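Local coordinates for protein BAG family molecular chaperone regulator 4 (PDB 4HWH) that acts as a co-chaperone that binds the ATPase domain of Hsp70 chaperones through its BAG domain and probably regulates programmed cell death and stress responses, at residues V7-S18 against Q65-L76. Sequence-based numbering, arbitrary orientation.
Sequences VNAVTGEVDKLS and QRKAEVRRIQNL. With ACT (acetate ion), chain G.
Arg72 meets Asp15 end-on: NH1 and NH2 both donate to OD1, with NH1 at 2.6 Å from Asp15 OD1, so one carboxylate oxygen takes both bonds. That oxygen lies near the guanidinium plane, but the planes of the two groups stand 64° apart. Val14 CG1 sits over one guanidinium face, 3.3 Å above the plane and displaced toward its rim, and the Val14 side chain fits as a knob among Glu69, Arg72, Ile73 and Leu76; Leu76 CD1 is 3.7 Å from Val14 CG1. Within its own helix Arg72 is held side-on, NE and NH1 sharing Glu69 OE1 (NH1 to OE1 2.8 Å). Bends at chi2 (-115°) and chi3 carry the Arg72 chain toward helix 3-29 and turn the guanidinium edge to both carboxylates. An alanine here would remove this shared cation, and is likely to leave Asp15 and Glu69 uncompensated and Val14 less covered. NH2 also donates to OXT of an acetate, probably from the crystallisation liquor, which accepts from Ser18 OG at 2.8 Å. Toward the N-terminal ends, Val7 CG1 packs 3.5 Å from Gln65 CG. Segments 7-18 and 65-76, their axes 21° from parallel and 10.1 Å apart at closest, join helices 3-29 and 63-86 of the three-helix BAG bundle; helix 36-54 completes it, touching Val10 and Val70.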
loop_
_atom_site.group_PDB
_atom_site.type_symbol
_atom_site.label_atom_id
_atom_site.label_comp_id
_atom_site.label_asym_id
_atom_site.label_seq_id
_atom_site.Cartn_x
_atom_site.Cartn_y
_atom_site.Cartn_z
ATOM N N VAL A 7 -6.055 -7.116 12.136
ATOM C CA VAL A 7 -5.256 -5.932 11.847
ATOM C C VAL A 7 -3.813 -6.331 11.564
ATOM O O VAL A 7 -3.190 -5.826 10.632
ATOM C CB VAL A 7 -5.299 -4.912 13.000
ATOM C CG1 VAL A 7 -4.431 -3.707 12.670
ATOM C CG2 VAL A 7 -6.729 -4.477 13.267
ATOM N N ASN A 8 -3.289 -7.246 12.373
ATOM C CA ASN A 8 -1.943 -7.767 12.166
ATOM C C ASN A 8 -1.800 -8.404 10.790
ATOM O O ASN A 8 -0.766 -8.264 10.136
ATOM C CB ASN A 8 -1.588 -8.787 13.250
ATOM C CG ASN A 8 -1.459 -8.157 14.623
ATOM O OD1 ASN A 8 -1.302 -6.943 14.748
ATOM N ND2 ASN A 8 -1.522 -8.983 15.662
ATOM N N ALA A 9 -2.844 -9.104 10.358
ATOM C CA ALA A 9 -2.862 -9.723 9.036
ATOM C C ALA A 9 -2.746 -8.670 7.943
ATOM O O ALA A 9 -2.016 -8.845 6.970
ATOM C CB ALA A 9 -4.129 -10.543 8.850
ATOM N N VAL A 10 -3.480 -7.576 8.100
ATOM C CA VAL A 10 -3.400 -6.486 7.140
ATOM C C VAL A 10 -2.007 -5.865 7.154
ATOM O O VAL A 10 -1.418 -5.616 6.101
ATOM C CB VAL A 10 -4.442 -5.401 7.427
ATOM C CG1 VAL A 10 -4.137 -4.153 6.614
ATOM C CG2 VAL A 10 -5.830 -5.921 7.112
ATOM N N THR A 11 -1.484 -5.624 8.352
ATOM C CA THR A 11 -0.160 -5.029 8.503
ATOM C C THR A 11 0.894 -5.823 7.737
ATOM O O THR A 11 1.751 -5.249 7.067
ATOM C CB THR A 11 0.245 -4.921 9.986
ATOM O OG1 THR A 11 -0.595 -3.961 10.637
ATOM C CG2 THR A 11 1.692 -4.482 10.117
ATOM N N GLY A 12 0.820 -7.146 7.834
ATOM C CA GLY A 12 1.756 -8.007 7.136
ATOM C C GLY A 12 1.665 -7.828 5.633
ATOM O O GLY A 12 2.672 -7.868 4.925
ATOM N N GLU A 13 0.449 -7.625 5.142
ATOM C CA GLU A 13 0.245 -7.463 3.712
ATOM C C GLU A 13 0.712 -6.081 3.264
ATOM O O GLU A 13 1.319 -5.929 2.205
ATOM C CB GLU A 13 -1.222 -7.676 3.349
ATOM C CG GLU A 13 -1.428 -7.963 1.882
ATOM C CD GLU A 13 -0.580 -9.128 1.411
ATOM O OE1 GLU A 13 -0.413 -10.095 2.186
ATOM O OE2 GLU A 13 -0.082 -9.074 0.268
ATOM N N VAL A 14 0.435 -5.075 4.085
ATOM C CA VAL A 14 0.877 -3.723 3.784
ATOM C C VAL A 14 2.405 -3.636 3.798
ATOM O O VAL A 14 2.998 -2.898 3.009
ATOM C CB VAL A 14 0.249 -2.698 4.748
ATOM C CG1 VAL A 14 0.771 -1.304 4.457
ATOM C CG2 VAL A 14 -1.273 -2.732 4.619
ATOM N N ASP A 15 3.044 -4.399 4.683
ATOM C CA ASP A 15 4.502 -4.482 4.695
ATOM C C ASP A 15 5.020 -4.950 3.339
ATOM O O ASP A 15 5.947 -4.365 2.780
ATOM C CB ASP A 15 4.998 -5.437 5.787
ATOM C CG ASP A 15 4.928 -4.829 7.174
ATOM O OD1 ASP A 15 4.741 -3.600 7.284
ATOM O OD2 ASP A 15 5.072 -5.583 8.160
ATOM N N LYS A 16 4.420 -6.010 2.813
ATOM C CA LYS A 16 4.813 -6.522 1.507
ATOM C C LYS A 16 4.625 -5.457 0.434
ATOM O O LYS A 16 5.478 -5.275 -0.435
ATOM C CB LYS A 16 4.008 -7.775 1.157
ATOM C CG LYS A 16 4.448 -9.023 1.915
ATOM C CD LYS A 16 3.540 -10.210 1.598
ATOM C CE LYS A 16 3.887 -11.417 2.452
ATOM N NZ LYS A 16 2.994 -12.572 2.160
ATOM N N LEU A 17 3.500 -4.753 0.495
ATOM C CA LEU A 17 3.225 -3.705 -0.476
ATOM C C LEU A 17 4.195 -2.538 -0.317
ATOM O O LEU A 17 4.627 -1.940 -1.300
ATOM C CB LEU A 17 1.770 -3.242 -0.366
ATOM C CG LEU A 17 0.772 -4.309 -0.838
ATOM C CD1 LEU A 17 -0.662 -3.973 -0.416
ATOM C CD2 LEU A 17 0.868 -4.489 -2.349
ATOM N N SER A 18 4.545 -2.222 0.923
ATOM C CA SER A 18 5.501 -1.151 1.170
ATOM C C SER A 18 6.850 -1.470 0.516
ATOM O O SER A 18 7.469 -0.602 -0.098
ATOM C CB SER A 18 5.676 -0.915 2.670
ATOM O OG SER A 18 6.684 0.052 2.907
ATOM N N GLN A 65 -4.319 0.741 16.347
ATOM C CA GLN A 65 -3.450 0.189 15.317
ATOM C C GLN A 65 -4.161 0.139 13.969
ATOM O O GLN A 65 -3.530 0.296 12.922
ATOM C CB GLN A 65 -2.948 -1.203 15.711
ATOM C CG GLN A 65 -2.145 -1.909 14.623
ATOM C CD GLN A 65 -0.928 -1.115 14.170
ATOM O OE1 GLN A 65 -0.209 -0.537 14.984
ATOM N NE2 GLN A 65 -0.690 -1.095 12.863
ATOM N N ARG A 66 -5.472 -0.076 13.995
ATOM C CA ARG A 66 -6.260 -0.066 12.770
ATOM C C ARG A 66 -6.138 1.294 12.100
ATOM O O ARG A 66 -5.842 1.390 10.909
ATOM C CB ARG A 66 -7.734 -0.369 13.056
ATOM C CG ARG A 66 -8.584 -0.479 11.791
ATOM C CD ARG A 66 -10.072 -0.543 12.104
ATOM N NE ARG A 66 -10.583 0.738 12.580
ATOM C CZ ARG A 66 -11.774 0.905 13.148
ATOM N NH1 ARG A 66 -12.584 -0.133 13.316
ATOM N NH2 ARG A 66 -12.153 2.109 13.551
ATOM N N LYS A 67 -6.371 2.345 12.878
ATOM C CA LYS A 67 -6.292 3.709 12.380
ATOM C C LYS A 67 -4.875 4.025 11.914
ATOM O O LYS A 67 -4.678 4.740 10.933
ATOM C CB LYS A 67 -6.727 4.690 13.469
ATOM C CG LYS A 67 -6.919 6.123 12.996
ATOM C CD LYS A 67 -7.275 7.034 14.165
ATOM C CE LYS A 67 -7.400 8.483 13.728
ATOM N NZ LYS A 67 -7.707 9.380 14.879
ATOM N N ALA A 68 -3.889 3.487 12.625
ATOM C CA ALA A 68 -2.492 3.660 12.246
ATOM C C ALA A 68 -2.229 3.060 10.867
ATOM O O ALA A 68 -1.541 3.654 10.040
ATOM C CB ALA A 68 -1.583 3.023 13.280
ATOM N N GLU A 69 -2.786 1.880 10.623
ATOM C CA GLU A 69 -2.576 1.188 9.360
ATOM C C GLU A 69 -3.274 1.911 8.212
ATOM O O GLU A 69 -2.788 1.922 7.081
ATOM C CB GLU A 69 -3.075 -0.251 9.455
ATOM C CG GLU A 69 -2.374 -1.186 8.503
ATOM C CD GLU A 69 -0.879 -1.243 8.760
ATOM O OE1 GLU A 69 -0.118 -1.394 7.787
ATOM O OE2 GLU A 69 -0.468 -1.127 9.934
ATOM N N VAL A 70 -4.419 2.517 8.507
ATOM C CA VAL A 70 -5.128 3.292 7.501
ATOM C C VAL A 70 -4.241 4.434 7.017
ATOM O O VAL A 70 -4.140 4.691 5.816
ATOM C CB VAL A 70 -6.466 3.839 8.044
ATOM C CG1 VAL A 70 -7.070 4.857 7.076
ATOM C CG2 VAL A 70 -7.439 2.692 8.296
ATOM N N ARG A 71 -3.591 5.110 7.959
ATOM C CA ARG A 71 -2.724 6.233 7.626
ATOM C C ARG A 71 -1.513 5.780 6.818
ATOM O O ARG A 71 -1.096 6.462 5.882
ATOM C CB ARG A 71 -2.276 6.970 8.894
ATOM C CG ARG A 71 -3.409 7.685 9.616
ATOM C CD ARG A 71 -2.908 8.430 10.844
ATOM N NE ARG A 71 -3.985 9.125 11.541
ATOM C CZ ARG A 71 -3.816 9.859 12.637
ATOM N NH1 ARG A 71 -2.607 9.995 13.165
ATOM N NH2 ARG A 71 -4.854 10.458 13.204
ATOM N N ARG A 72 -0.960 4.625 7.178
ATOM C CA ARG A 72 0.195 4.081 6.475
ATOM C C ARG A 72 -0.190 3.824 5.025
ATOM O O ARG A 72 0.562 4.131 4.102
ATOM C CB ARG A 72 0.673 2.786 7.150
ATOM C CG ARG A 72 2.187 2.652 7.259
ATOM C CD ARG A 72 2.758 1.492 6.445
ATOM N NE ARG A 72 2.365 0.199 6.997
ATOM C CZ ARG A 72 3.098 -0.910 6.939
ATOM N NH1 ARG A 72 2.628 -2.028 7.473
ATOM N NH2 ARG A 72 4.297 -0.910 6.366
ATOM N N ILE A 73 -1.380 3.271 4.830
ATOM C CA ILE A 73 -1.871 2.989 3.487
ATOM C C ILE A 73 -2.044 4.269 2.667
ATOM O O ILE A 73 -1.633 4.341 1.507
ATOM C CB ILE A 73 -3.191 2.194 3.542
ATOM C CG1 ILE A 73 -2.919 0.760 4.011
ATOM C CG2 ILE A 73 -3.873 2.206 2.190
ATOM C CD1 ILE A 73 -4.177 -0.081 4.199
ATOM N N GLN A 74 -2.653 5.283 3.273
ATOM C CA GLN A 74 -2.829 6.565 2.600
ATOM C C GLN A 74 -1.484 7.141 2.152
ATOM O O GLN A 74 -1.367 7.695 1.061
ATOM C CB GLN A 74 -3.575 7.546 3.510
ATOM C CG GLN A 74 -4.956 7.050 3.925
ATOM C CD GLN A 74 -5.626 7.951 4.947
ATOM O OE1 GLN A 74 -4.964 8.538 5.804
ATOM N NE2 GLN A 74 -6.948 8.061 4.862
ATOM N N ASN A 75 -0.466 6.992 2.989
ATOM C CA ASN A 75 0.875 7.456 2.641
ATOM C C ASN A 75 1.456 6.700 1.452
ATOM O O ASN A 75 2.041 7.298 0.551
ATOM C CB ASN A 75 1.809 7.349 3.843
ATOM C CG ASN A 75 1.524 8.402 4.894
ATOM O OD1 ASN A 75 0.725 9.313 4.673
ATOM N ND2 ASN A 75 2.179 8.285 6.045
ATOM N N LEU A 76 1.294 5.380 1.454
ATOM C CA LEU A 76 1.745 4.564 0.332
ATOM C C LEU A 76 0.999 4.914 -0.953
ATOM O O LEU A 76 1.591 4.954 -2.031
ATOM C CB LEU A 76 1.602 3.072 0.656
ATOM C CG LEU A 76 2.549 2.600 1.766
ATOM C CD1 LEU A 76 2.241 1.172 2.203
ATOM C CD2 LEU A 76 3.993 2.719 1.307
HETATM C C ACT G . 5.949 2.449 5.052
HETATM O O ACT G . 5.248 3.161 5.806
HETATM O OXT ACT G . 5.969 1.228 5.319
HETATM C CH3 ACT G . 6.722 3.030 3.902
#